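PDB 1MJH: universal stress protein MJ0577 from Methanocaldococcus jannaschii, which binds ATP together with a manganese ion as a homodimeric member of the universal stress protein A family. Local coordinates for residues V113-A116 / E117-V121. Numbering follows the deposited sequence.
Sequences VKIA and EDEGV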
loop_
_atom_site.group_PDB
_atom_site.type_symbol
_atom_site.label_atom_id
_atom_site.label_comp_id
_atom_site.label_asym_id
_atom_site.label_seq_id
_atom_site.Cartn_x
_atom_site.Cartn_y
_atom_site.Cartn_z
ATOM N N VAL B 113 6.168 -1.310 12.986
ATOM C CA VAL B 113 4.903 -1.964 13.351
ATOM C C VAL B 113 4.427 -1.512 14.732
ATOM O O VAL B 113 3.249 -1.223 14.910
ATOM C CB VAL B 113 5.100 -3.486 13.315
ATOM C CG1 VAL B 113 3.887 -4.234 13.881
ATOM C CG2 VAL B 113 5.293 -3.928 11.840
ATOM N N LYS B 114 5.345 -1.440 15.680
ATOM C CA LYS B 114 4.983 -1.061 17.053
ATOM C C LYS B 114 4.442 0.357 17.139
ATOM O O LYS B 114 3.434 0.662 17.793
ATOM C CB LYS B 114 6.216 -1.272 17.937
ATOM C CG LYS B 114 6.157 -0.593 19.282
ATOM C CD LYS B 114 7.403 -0.937 20.107
ATOM C CE LYS B 114 7.648 0.220 21.072
ATOM N NZ LYS B 114 8.899 0.046 21.862
ATOM N N ILE B 115 5.146 1.289 16.477
ATOM C CA ILE B 115 4.787 2.690 16.519
ATOM C C ILE B 115 3.545 2.960 15.716
ATOM O O ILE B 115 2.683 3.734 16.123
ATOM C CB ILE B 115 6.008 3.558 16.098
ATOM C CG1 ILE B 115 7.061 3.524 17.223
ATOM C CG2 ILE B 115 5.516 4.983 15.840
ATOM C CD1 ILE B 115 8.386 4.159 16.824
ATOM N N ALA B 116 3.271 2.214 14.605
ATOM C CA ALA B 116 2.000 2.413 13.957
ATOM C C ALA B 116 0.803 2.065 14.881
ATOM O O ALA B 116 -0.168 2.826 14.872
ATOM C CB ALA B 116 1.868 1.493 12.755
ATOM N N GLU B 117 1.022 0.973 15.629
ATOM C CA GLU B 117 -0.038 0.603 16.597
ATOM C C GLU B 117 -0.115 1.573 17.785
ATOM O O GLU B 117 -1.233 2.064 18.101
ATOM C CB GLU B 117 0.399 -0.808 17.069
ATOM C CG GLU B 117 -0.388 -1.349 18.278
ATOM C CD GLU B 117 -1.853 -1.577 18.023
ATOM O OE1 GLU B 117 -2.286 -1.826 16.873
ATOM O OE2 GLU B 117 -2.671 -1.549 18.999
ATOM N N ASP B 118 1.042 2.004 18.297
ATOM C CA ASP B 118 1.015 2.867 19.523
ATOM C C ASP B 118 0.416 4.224 19.236
ATOM O O ASP B 118 -0.318 4.825 20.059
ATOM C CB ASP B 118 2.425 2.918 20.099
ATOM C CG ASP B 118 2.916 1.667 20.788
ATOM O OD1 ASP B 118 2.183 0.665 20.913
ATOM O OD2 ASP B 118 4.059 1.536 21.277
ATOM N N GLU B 119 0.753 4.803 18.059
ATOM C CA GLU B 119 0.229 6.106 17.661
ATOM C C GLU B 119 -1.171 6.095 17.078
ATOM O O GLU B 119 -1.805 7.103 16.732
ATOM C CB GLU B 119 1.260 6.804 16.718
ATOM C CG GLU B 119 2.644 6.958 17.373
ATOM C CD GLU B 119 2.723 8.123 18.364
ATOM O OE1 GLU B 119 1.825 8.963 18.416
ATOM O OE2 GLU B 119 3.717 8.195 19.092
ATOM N N GLY B 120 -1.809 4.943 16.832
ATOM C CA GLY B 120 -3.130 4.837 16.248
ATOM C C GLY B 120 -3.245 5.434 14.849
ATOM O O GLY B 120 -4.213 6.126 14.503
ATOM N N VAL B 121 -2.267 5.121 13.991
ATOM C CA VAL B 121 -2.338 5.726 12.651
ATOM C C VAL B 121 -3.408 5.089 11.785
ATOM O O VAL B 121 -3.740 3.937 12.029
ATOM C CB VAL B 121 -0.952 5.713 11.968
ATOM C CG1 VAL B 121 0.123 6.251 12.909
ATOM C CG2 VAL B 121 -0.550 4.339 11.473
#
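A116 and V121 meet at the C-terminal end of helix 108-118: CG2 of V121 lies 3.9 Å from CB of A116, and the backbone under this apolar pair is tied by V121 N donating to A116 O (3.2 Å, N-H...O angle 169°). That bond reaches back five residues, whereas E119 N still donates to I115 O in the ordinary helical manner at 2.9 Å. With G120 N bonded to E117 O and G120 at positive phi (61°), a backbone shape that favours glycine, the set defines a Schellman motif. The hydrophobic A116-V121 contact across the turn is the side-chain counterpart of that cap.

In the same last turn of helix, the extended chain of K114 slants across D118, its aliphatic part passing the aspartate with CG 3.6 Å from OD2 of D118. The charges do not meet: K114 NZ stays 5.1 Å from D118 OD2, so any attraction is at most a longer-range one on this exposed flank. I115 and E119 instead run alongside each other in one direction. CG2 of I115, the branch anti to the backbone N, faces E119 and touches its CG at 3.8 Å. Beyond CG the glutamate bends (chi2 -79°), and OE2 forms a salt bridge with K100.

The buried residues of this helix end rest on the parallel sheet: I115 packs on L39 of strand 35-43, A116 on L9 of strand 7-11, and V121 on both strands, as the chain turns from the helix toward strand 123-127. The partly exposed E119 also touches I37 of strand 35-43.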